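Local coordinates for putative glyoxalase superfamily protein (Ralstonia eutropha, PDB 3IUZ) that probably acts as an iron(II)-dependent 2-oxoadipate dioxygenase/decarboxylase, an enzyme that would yield 2-hydroxyglutarate, at residues A55-R60 and N234-A239; V79-A84 and T240-D245; T275-D280 and Y303-R308. All coordinates share one frame; numbering follows the deposited sequence. Where two conformers were deposited one is given.

Interaction 1 (A55-R60 and N234-A239); sequences AGILDR and NAFNHA
Arg60, which follows the helical turn carrying Ile57, donates from NH2 to the carbonyl oxygen of Phe236, 3.1 Å away. The bond is bent, 145° at the hydrogen, but well directed at both ends: NH2 lies in the carbonyl plane on a lone pair, and the oxygen sits at the guanidinium edge, close to its plane. The CB of Phe236 lies 3.6 Å from the same NH2, and the methyl of Ala235 approaches the group obliquely. Beside this polar grip Ile57 supplies the apolar half of the contact. In the conformers described here, one of two for both Ile57 and Phe236, CG1 of Ile57 is 3.9 Å from CB of Phe236 and meets the edge of that ring, while its CG2 branch turns to the methyl of Ala239 at 4.1 Å. The two side chains run nearly perpendicular to each other. The contact lays the helix against the 234-239 segment, which leads into a strand of the mixed sheet of a glyoxalase-superfamily (VOC-like) fold. In the same conformer CD1 of Ile57 lies over one face of the Arg60 guanidinium, toward its rim. With CG between the backbone N and the carbonyl carbon (chi1 71°), the extended Arg60 chain carries NH2 to the Phe236 oxygen. A water accepts from Phe236 N and, weakly, from Arg60 NH2, tying the same two residues together a second time. Further out, Ser301 also hydrogen-bonds to the Phe236 oxygen, and backbone bonds of Asn237 to Ala84 and Phe302 fix the loop between neighbouring strands.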
loop_
_atom_site.group_PDB
_atom_site.type_symbol
_atom_site.label_atom_id
_atom_site.label_comp_id
_atom_site.label_asym_id
_atom_site.label_seq_id
_atom_site.Cartn_x
_atom_site.Cartn_y
_atom_site.Cartn_z
ATOM N N ALA A 55 3.614 -6.970 -5.806
ATOM C CA ALA A 55 3.853 -8.396 -5.757
ATOM C C ALA A 55 3.604 -8.979 -4.366
ATOM O O ALA A 55 3.104 -10.114 -4.240
ATOM C CB ALA A 55 5.238 -8.714 -6.241
ATOM N N GLY A 56 3.955 -8.213 -3.342
ATOM C CA GLY A 56 3.698 -8.557 -1.943
ATOM C C GLY A 56 2.200 -8.607 -1.642
ATOM O O GLY A 56 1.737 -9.506 -0.912
ATOM N N ILE A 57 1.414 -7.706 -2.220
ATOM C CA ILE A 57 -0.064 -7.781 -2.082
ATOM C C ILE A 57 -0.589 -9.053 -2.697
ATOM O O ILE A 57 -1.384 -9.758 -2.077
ATOM C CB ILE A 57 -0.844 -6.603 -2.709
ATOM C CG1 ILE A 57 -1.374 -5.688 -1.619
ATOM C CG2 ILE A 57 -2.098 -7.087 -3.556
ATOM C CD1 ILE A 57 -2.220 -6.354 -0.609
ATOM N N LEU A 58 -0.152 -9.359 -3.913
ATOM C CA LEU A 58 -0.580 -10.566 -4.594
ATOM C C LEU A 58 -0.270 -11.832 -3.776
ATOM O O LEU A 58 -1.055 -12.797 -3.821
ATOM C CB LEU A 58 0.055 -10.656 -5.984
ATOM C CG LEU A 58 -0.380 -9.592 -7.012
ATOM C CD1 LEU A 58 0.254 -9.942 -8.357
ATOM C CD2 LEU A 58 -1.943 -9.463 -7.123
ATOM N N ASP A 59 0.856 -11.837 -3.052
ATOM C CA ASP A 59 1.225 -12.995 -2.242
ATOM C C ASP A 59 0.203 -13.237 -1.119
ATOM O O ASP A 59 0.149 -14.331 -0.592
ATOM C CB ASP A 59 2.580 -12.792 -1.560
ATOM C CG ASP A 59 3.755 -12.783 -2.536
ATOM O OD1 ASP A 59 3.617 -13.274 -3.664
ATOM O OD2 ASP A 59 4.836 -12.286 -2.141
ATOM N N ARG A 60 -0.533 -12.224 -0.681
ATOM C CA ARG A 60 -1.473 -12.444 0.419
ATOM C C ARG A 60 -2.928 -12.061 0.126
ATOM O O ARG A 60 -3.778 -12.012 1.048
ATOM C CB ARG A 60 -1.000 -11.729 1.664
ATOM C CG ARG A 60 -1.097 -10.247 1.604
ATOM C CD ARG A 60 -0.521 -9.672 2.881
ATOM N NE ARG A 60 -0.744 -8.237 2.869
ATOM C CZ ARG A 60 0.005 -7.404 2.166
ATOM N NH1 ARG A 60 1.047 -7.887 1.467
ATOM N NH2 ARG A 60 -0.274 -6.097 2.156
ATOM N N ASN A 234 0.905 -1.490 9.235
ATOM C CA ASN A 234 1.071 -0.639 8.061
ATOM C C ASN A 234 1.171 -1.384 6.736
ATOM O O ASN A 234 1.535 -0.785 5.710
ATOM C CB ASN A 234 2.320 0.231 8.228
ATOM C CG ASN A 234 2.372 0.963 9.562
ATOM O OD1 ASN A 234 3.390 0.902 10.259
ATOM N ND2 ASN A 234 1.313 1.684 9.904
ATOM N N ALA A 235 0.839 -2.682 6.712
ATOM C CA ALA A 235 0.766 -3.417 5.437
ATOM C C ALA A 235 -0.300 -2.794 4.527
ATOM O O ALA A 235 -1.300 -2.268 5.016
ATOM C CB ALA A 235 0.436 -4.872 5.697
ATOM N N PHE A 236 -0.123 -2.833 3.219
ATOM C CA PHE A 236 -1.155 -2.354 2.276
ATOM C C PHE A 236 -2.554 -2.956 2.599
ATOM O O PHE A 236 -2.682 -4.190 2.744
ATOM C CB PHE A 236 -0.791 -2.747 0.825
ATOM C CG PHE A 236 0.096 -1.751 0.054
ATOM C CD1 PHE A 236 0.530 -0.552 0.598
ATOM C CD2 PHE A 236 0.451 -2.032 -1.274
ATOM C CE1 PHE A 236 1.333 0.313 -0.162
ATOM C CE2 PHE A 236 1.234 -1.160 -2.024
ATOM C CZ PHE A 236 1.653 0.004 -1.491
ATOM N N ASN A 237 -3.571 -2.104 2.668
ATOM C CA ASN A 237 -4.947 -2.490 2.870
ATOM C C ASN A 237 -5.526 -3.016 1.536
ATOM O O ASN A 237 -6.352 -3.959 1.516
ATOM C CB ASN A 237 -5.725 -1.282 3.327
ATOM C CG ASN A 237 -7.198 -1.552 3.516
ATOM O OD1 ASN A 237 -7.972 -1.207 2.666
ATOM N ND2 ASN A 237 -7.583 -2.182 4.651
ATOM N N HIS A 238 -5.092 -2.395 0.435
ATOM C CA HIS A 238 -5.496 -2.824 -0.871
ATOM C C HIS A 238 -4.579 -2.250 -1.930
ATOM O O HIS A 238 -3.836 -1.269 -1.673
ATOM C CB HIS A 238 -6.984 -2.476 -1.122
ATOM C CG HIS A 238 -7.274 -1.006 -1.263
ATOM N ND1 HIS A 238 -7.780 -0.236 -0.233
ATOM C CD2 HIS A 238 -7.152 -0.173 -2.326
ATOM C CE1 HIS A 238 -7.979 0.998 -0.665
ATOM N NE2 HIS A 238 -7.567 1.071 -1.917
ATOM N N ALA A 239 -4.564 -2.925 -3.073
ATOM C CA ALA A 239 -3.984 -2.392 -4.280
ATOM C C ALA A 239 -5.085 -2.207 -5.295
ATOM O O ALA A 239 -6.028 -3.001 -5.345
ATOM C CB ALA A 239 -2.937 -3.315 -4.852
HETATM O O HOH W 1 2.218 -4.466 2.400
#

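Interaction 2 (V79-A84 and T240-D245)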
loop_
_atom_site.group_PDB
_atom_site.type_symbol
_atom_site.label_atom_id
_atom_site.label_comp_id
_atom_site.label_asym_id
_atom_site.label_seq_id
_atom_site.Cartn_x
_atom_site.Cartn_y
_atom_site.Cartn_z
ATOM N N VAL A 79 -2.611 -1.877 -14.628
ATOM C CA VAL A 79 -2.071 -0.529 -14.390
ATOM C C VAL A 79 -2.201 -0.253 -12.931
ATOM O O VAL A 79 -3.334 -0.091 -12.440
ATOM C CB VAL A 79 -2.822 0.510 -15.207
ATOM C CG1 VAL A 79 -2.370 1.970 -14.820
ATOM C CG2 VAL A 79 -2.621 0.185 -16.668
ATOM N N PHE A 80 -1.056 -0.262 -12.209
ATOM C CA PHE A 80 -1.077 -0.068 -10.776
ATOM C C PHE A 80 -1.405 1.395 -10.472
ATOM O O PHE A 80 -0.573 2.284 -10.659
ATOM C CB PHE A 80 0.236 -0.465 -10.129
ATOM C CG PHE A 80 0.221 -0.516 -8.618
ATOM C CD1 PHE A 80 -0.949 -0.611 -7.857
ATOM C CD2 PHE A 80 1.433 -0.492 -7.940
ATOM C CE1 PHE A 80 -0.886 -0.680 -6.465
ATOM C CE2 PHE A 80 1.497 -0.562 -6.613
ATOM C CZ PHE A 80 0.350 -0.663 -5.840
ATOM N N ASP A 81 -2.625 1.611 -10.004
ATOM C CA ASP A 81 -3.153 2.939 -9.778
ATOM C C ASP A 81 -2.739 3.522 -8.442
ATOM O O ASP A 81 -2.281 4.675 -8.391
ATOM C CB ASP A 81 -4.663 2.922 -9.855
ATOM C CG ASP A 81 -5.260 4.326 -9.791
ATOM O OD1 ASP A 81 -5.416 4.937 -10.869
ATOM O OD2 ASP A 81 -5.566 4.767 -8.676
ATOM N N HIS A 82 -2.965 2.781 -7.356
ATOM C CA HIS A 82 -2.543 3.218 -6.039
ATOM C C HIS A 82 -2.559 2.050 -5.055
ATOM O O HIS A 82 -3.332 1.100 -5.253
ATOM C CB HIS A 82 -3.436 4.340 -5.527
ATOM C CG HIS A 82 -4.823 3.937 -5.139
ATOM N ND1 HIS A 82 -5.869 3.903 -6.035
ATOM C CD2 HIS A 82 -5.352 3.635 -3.929
ATOM C CE1 HIS A 82 -6.982 3.605 -5.386
ATOM N NE2 HIS A 82 -6.688 3.411 -4.110
ATOM N N GLY A 83 -1.660 2.098 -4.064
ATOM C CA GLY A 83 -1.752 1.270 -2.856
ATOM C C GLY A 83 -2.241 2.141 -1.688
ATOM O O GLY A 83 -1.908 3.353 -1.610
ATOM N N ALA A 84 -3.058 1.571 -0.814
ATOM C CA ALA A 84 -3.612 2.317 0.317
ATOM C C ALA A 84 -3.104 1.645 1.579
ATOM O O ALA A 84 -3.127 0.409 1.679
ATOM C CB ALA A 84 -5.130 2.318 0.307
ATOM N N THR A 240 -4.906 -1.214 -6.163
ATOM C CA THR A 240 -5.923 -0.837 -7.131
ATOM C C THR A 240 -5.385 -0.809 -8.534
ATOM O O THR A 240 -4.262 -0.330 -8.786
ATOM C CB THR A 240 -6.515 0.524 -6.757
ATOM O OG1 THR A 240 -7.026 0.439 -5.430
ATOM C CG2 THR A 240 -7.656 0.997 -7.718
ATOM N N ASP A 241 -6.210 -1.277 -9.459
ATOM C CA ASP A 241 -5.796 -1.559 -10.839
ATOM C C ASP A 241 -6.668 -0.641 -11.667
ATOM O O ASP A 241 -7.899 -0.671 -11.535
ATOM C CB ASP A 241 -6.052 -3.049 -11.120
ATOM C CG ASP A 241 -5.711 -3.505 -12.525
ATOM O OD1 ASP A 241 -5.352 -2.687 -13.412
ATOM O OD2 ASP A 241 -5.797 -4.752 -12.747
ATOM N N ARG A 242 -6.022 0.182 -12.495
ATOM C CA ARG A 242 -6.726 1.171 -13.301
ATOM C C ARG A 242 -7.159 0.542 -14.627
ATOM O O ARG A 242 -6.304 0.158 -15.451
ATOM C CB ARG A 242 -5.858 2.410 -13.565
ATOM C CG ARG A 242 -6.623 3.513 -14.280
ATOM C CD ARG A 242 -5.676 4.673 -14.696
ATOM N NE ARG A 242 -4.919 5.180 -13.539
ATOM C CZ ARG A 242 -3.895 6.006 -13.606
ATOM N NH1 ARG A 242 -3.431 6.388 -14.792
ATOM N NH2 ARG A 242 -3.316 6.452 -12.488
ATOM N N VAL A 243 -8.472 0.431 -14.820
ATOM C CA VAL A 243 -9.056 -0.271 -15.965
ATOM C C VAL A 243 -9.954 0.665 -16.737
ATOM O O VAL A 243 -10.370 1.736 -16.238
ATOM C CB VAL A 243 -9.834 -1.569 -15.540
ATOM C CG1 VAL A 243 -8.872 -2.574 -14.846
ATOM C CG2 VAL A 243 -11.025 -1.239 -14.583
ATOM N N ASP A 244 -10.258 0.272 -17.982
ATOM C CA ASP A 244 -11.082 1.098 -18.865
ATOM C C ASP A 244 -12.502 1.192 -18.400
ATOM O O ASP A 244 -13.148 2.214 -18.633
ATOM C CB ASP A 244 -11.154 0.517 -20.278
ATOM C CG ASP A 244 -9.836 0.610 -21.037
ATOM O OD1 ASP A 244 -8.994 1.500 -20.735
ATOM O OD2 ASP A 244 -9.672 -0.220 -21.961
ATOM N N ASP A 245 -13.026 0.123 -17.800
ATOM C CA ASP A 245 -14.437 0.066 -17.466
ATOM C C ASP A 245 -14.748 -0.838 -16.292
ATOM O O ASP A 245 -14.882 -2.052 -16.448
ATOM C CB ASP A 245 -15.277 -0.395 -18.691
ATOM C CG ASP A 245 -16.771 -0.613 -18.352
ATOM O OD1 ASP A 245 -17.338 -0.017 -17.416
ATOM O OD2 ASP A 245 -17.390 -1.431 -19.031
HETATM O O HOH W 2 -3.353 7.118 -9.541
#
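Arg242 closes on Asp81 side-on, with NE and NH2 both donating to the single oxygen OD1. NE makes the shorter bond, 2.7 Å to OD1 and nearly along its C-O axis, whereas NH2 comes from above the carboxylate plane at 3.1 Å. OD1 lies in the guanidinium plane, yet the two flat groups are turned 74° apart, so this is no planar carboxylate-guanidinium pair. A bend at chi3 (-54°) folds the arginine back to the acid, and CG1 of Val79 lies over one guanidinium face. The other carboxylate oxygen, OD2, accepts a hydrogen bond from His82 ND1 at 2.8 Å through its anti lone pair, nearly straight at 167°.

Strands 80-87 and 238-242 are antiparallel, and their main-chain pairing begins at Val79, just before the first of them, with Arg242 N to Val79 O. Asp81 N to Thr240 O (2.8 Å) follows, then a bent bond from Thr240 N to His82 O. Asp241 adds a side-chain bond, its OD1 accepting from Val79 N at 3.1 Å from above the carboxylate plane, while Tyr303 OH serves OD2. Thr240 stands over one face of the His82 imidazole, its CB 3.7 Å from the ring centroid in a CH-pi contact; its hydroxyl is hydrogen-bonded to Glu304. A water donates to Asp81 O and accepts weakly from Arg242 NH2, and Arg242 NH1 is bound by Glu137 O.

Arg308 also forms a salt bridge to Asp81 OD1, so one buried carboxylate is shared by two arginines and a histidine, whose ring rotation it should help to fix.

Interaction 3 (T275-D280 and Y303-R308); sequences TAFRAD and YEFITR
Strand 275-276 runs antiparallel to strand 293-306, with Thr275 and Phe305 exchanging two backbone hydrogen bonds (Phe305 N to Thr275 O, 2.7 Å) and Ala276 facing Glu304 in a non-hydrogen-bonded pair whose CA atoms are only 4.0 Å apart. This short antiparallel bridge adds a strand to the mixed sheet of the glyoxalase-like fold, and Phe277 N prolongs it by donating to Tyr303 O at 3.0 Å. On the face bearing Ala276 and Glu304, the alanine methyl rests 3.9 Å from CB of the glutamate. Turned anti to the backbone N (chi1 174°), the Glu304 side chain brings its CG to 3.4 Å from Thr275 O; Gln274 is a partner of its carboxylate besides Thr240.

The aromatic side chains gather around Phe277. It lies alongside Tyr303, pointing the same way, with CD2 against the tyrosine CB at 4.0 Å. Phe277 and Phe305 meet obliquely, their planes 61° apart. Tyr67 and Thr63 of helix 62-73 pack on Phe277, and Val246 and Leu249 of helix 246-252 on Phe305. The two phenylalanines touch through their CE2 atoms, 3.5 Å apart.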
loop_
_atom_site.group_PDB
_atom_site.type_symbol
_atom_site.label_atom_id
_atom_site.label_comp_id
_atom_site.label_asym_id
_atom_site.label_seq_id
_atom_site.Cartn_x
_atom_site.Cartn_y
_atom_site.Cartn_z
ATOM N N THR A 275 -14.501 -0.194 -7.709
ATOM C CA THR A 275 -15.143 -1.373 -7.128
ATOM C C THR A 275 -14.080 -2.395 -6.792
ATOM O O THR A 275 -12.984 -2.362 -7.367
ATOM C CB THR A 275 -16.222 -1.939 -8.069
ATOM O OG1 THR A 275 -17.098 -2.799 -7.321
ATOM C CG2 THR A 275 -15.598 -2.639 -9.276
ATOM N N ALA A 276 -14.378 -3.318 -5.883
ATOM C CA ALA A 276 -13.352 -4.250 -5.414
ATOM C C ALA A 276 -13.844 -5.666 -5.266
ATOM O O ALA A 276 -15.034 -5.898 -5.108
ATOM C CB ALA A 276 -12.787 -3.755 -4.041
ATOM N N PHE A 277 -12.910 -6.603 -5.271
ATOM C CA PHE A 277 -13.144 -7.890 -4.633
ATOM C C PHE A 277 -13.225 -7.699 -3.135
ATOM O O PHE A 277 -12.592 -6.807 -2.569
ATOM C CB PHE A 277 -12.031 -8.889 -4.897
ATOM C CG PHE A 277 -11.906 -9.274 -6.325
ATOM C CD1 PHE A 277 -12.812 -10.134 -6.912
ATOM C CD2 PHE A 277 -10.860 -8.820 -7.092
ATOM C CE1 PHE A 277 -12.697 -10.502 -8.222
ATOM C CE2 PHE A 277 -10.742 -9.183 -8.435
ATOM C CZ PHE A 277 -11.660 -10.017 -8.994
ATOM N N ARG A 278 -14.018 -8.547 -2.477
ATOM C CA ARG A 278 -13.994 -8.575 -1.016
ATOM C C ARG A 278 -12.602 -9.020 -0.558
ATOM O O ARG A 278 -11.851 -9.678 -1.301
ATOM C CB ARG A 278 -15.105 -9.487 -0.455
ATOM C CG ARG A 278 -16.512 -8.888 -0.572
ATOM C CD ARG A 278 -17.629 -9.915 -0.683
ATOM N NE ARG A 278 -18.957 -9.303 -0.902
ATOM C CZ ARG A 278 -19.799 -9.606 -1.901
ATOM N NH1 ARG A 278 -19.518 -10.553 -2.799
ATOM N NH2 ARG A 278 -20.962 -8.991 -1.983
ATOM N N ALA A 279 -12.277 -8.659 0.668
ATOM C CA ALA A 279 -11.002 -8.986 1.258
ATOM C C ALA A 279 -10.912 -10.465 1.567
ATOM O O ALA A 279 -11.843 -11.088 2.057
ATOM C CB ALA A 279 -10.734 -8.144 2.554
ATOM N N ASP A 280 -9.760 -11.016 1.288
ATOM C CA ASP A 280 -9.472 -12.391 1.595
ATOM C C ASP A 280 -9.162 -12.527 3.086
ATOM O O ASP A 280 -8.442 -11.710 3.632
ATOM C CB ASP A 280 -8.258 -12.794 0.731
ATOM C CG ASP A 280 -8.627 -12.903 -0.742
ATOM O OD1 ASP A 280 -9.569 -13.691 -1.056
ATOM O OD2 ASP A 280 -8.010 -12.213 -1.572
ATOM N N TYR A 303 -8.126 -6.510 -3.510
ATOM C CA TYR A 303 -7.734 -6.028 -4.840
ATOM C C TYR A 303 -8.904 -5.257 -5.390
ATOM O O TYR A 303 -10.033 -5.748 -5.410
ATOM C CB TYR A 303 -7.415 -7.206 -5.752
ATOM C CG TYR A 303 -6.707 -6.877 -7.055
ATOM C CD1 TYR A 303 -7.418 -6.516 -8.191
ATOM C CD2 TYR A 303 -5.342 -7.023 -7.174
ATOM C CE1 TYR A 303 -6.783 -6.243 -9.384
ATOM C CE2 TYR A 303 -4.700 -6.792 -8.383
ATOM C CZ TYR A 303 -5.403 -6.394 -9.466
ATOM O OH TYR A 303 -4.746 -6.122 -10.655
ATOM N N GLU A 304 -8.625 -4.046 -5.858
ATOM C CA GLU A 304 -9.631 -3.096 -6.243
ATOM C C GLU A 304 -9.398 -2.605 -7.674
ATOM O O GLU A 304 -8.272 -2.599 -8.169
ATOM C CB GLU A 304 -9.588 -1.896 -5.272
ATOM C CG GLU A 304 -10.523 -0.698 -5.624
ATOM C CD GLU A 304 -10.391 0.417 -4.604
ATOM O OE1 GLU A 304 -9.478 1.261 -4.727
ATOM O OE2 GLU A 304 -11.179 0.397 -3.651
ATOM N N PHE A 305 -10.477 -2.202 -8.311
ATOM C CA PHE A 305 -10.456 -1.672 -9.655
ATOM C C PHE A 305 -10.934 -0.224 -9.650
ATOM O O PHE A 305 -11.825 0.153 -8.881
ATOM C CB PHE A 305 -11.391 -2.457 -10.561
ATOM C CG PHE A 305 -11.026 -3.882 -10.702
ATOM C CD1 PHE A 305 -9.974 -4.270 -11.487
ATOM C CD2 PHE A 305 -11.717 -4.852 -10.014
ATOM C CE1 PHE A 305 -9.611 -5.604 -11.614
ATOM C CE2 PHE A 305 -11.349 -6.198 -10.174
ATOM C CZ PHE A 305 -10.294 -6.541 -10.972
ATOM N N ILE A 306 -10.373 0.568 -10.568
ATOM C CA ILE A 306 -10.733 1.973 -10.650
ATOM C C ILE A 306 -10.733 2.372 -12.114
ATOM O O ILE A 306 -9.909 1.894 -12.887
ATOM C CB ILE A 306 -9.736 2.851 -9.874
ATOM C CG1 ILE A 306 -10.251 4.303 -9.736
ATOM C CG2 ILE A 306 -8.338 2.796 -10.505
ATOM C CD1 ILE A 306 -9.551 5.042 -8.507
ATOM N N THR A 307 -11.693 3.213 -12.482
ATOM C CA THR A 307 -11.673 3.907 -13.762
ATOM C C THR A 307 -11.588 5.432 -13.490
ATOM O O THR A 307 -12.300 5.969 -12.618
ATOM C CB THR A 307 -12.907 3.541 -14.643
ATOM O OG1 THR A 307 -12.766 2.207 -15.135
ATOM C CG2 THR A 307 -13.040 4.483 -15.840
ATOM N N ARG A 308 -10.700 6.110 -14.194
ATOM C CA ARG A 308 -10.490 7.544 -13.987
ATOM C C ARG A 308 -10.699 8.202 -15.342
ATOM O O ARG A 308 -9.939 7.956 -16.279
ATOM C CB ARG A 308 -9.086 7.855 -13.498
ATOM C CG ARG A 308 -8.760 7.357 -12.158
ATOM C CD ARG A 308 -7.290 7.697 -11.850
ATOM N NE ARG A 308 -6.911 7.291 -10.504
ATOM C CZ ARG A 308 -7.361 7.840 -9.387
ATOM N NH1 ARG A 308 -8.193 8.894 -9.388
ATOM N NH2 ARG A 308 -6.915 7.360 -8.241
HETATM O O HOH W 3 -9.369 -9.378 -2.682
#

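How the interactions relate
All three contacts are buried and meet on one mixed sheet. Interactions 1 and 2 share strand 238-242, and interaction 3 adds its parallel neighbour, strand 293-306, joined by a backbone bond from Glu304 N to Ala239 O. Interaction 1, its centre about 6 Å from that of the chain, sets a helix against the sheet by side chains and a single arginine-carbonyl bond. The centres of interactions 2 and 3 lie farther from it, about 12 and 13 Å, and these two pair strands through the backbone; the former adds charge, the latter mainly aromatic rings. Val243 O with Thr307 OG1 and Thr240 CG2 packed on Ile306 join these two, while His238 brings its ring to both His82 and Glu304.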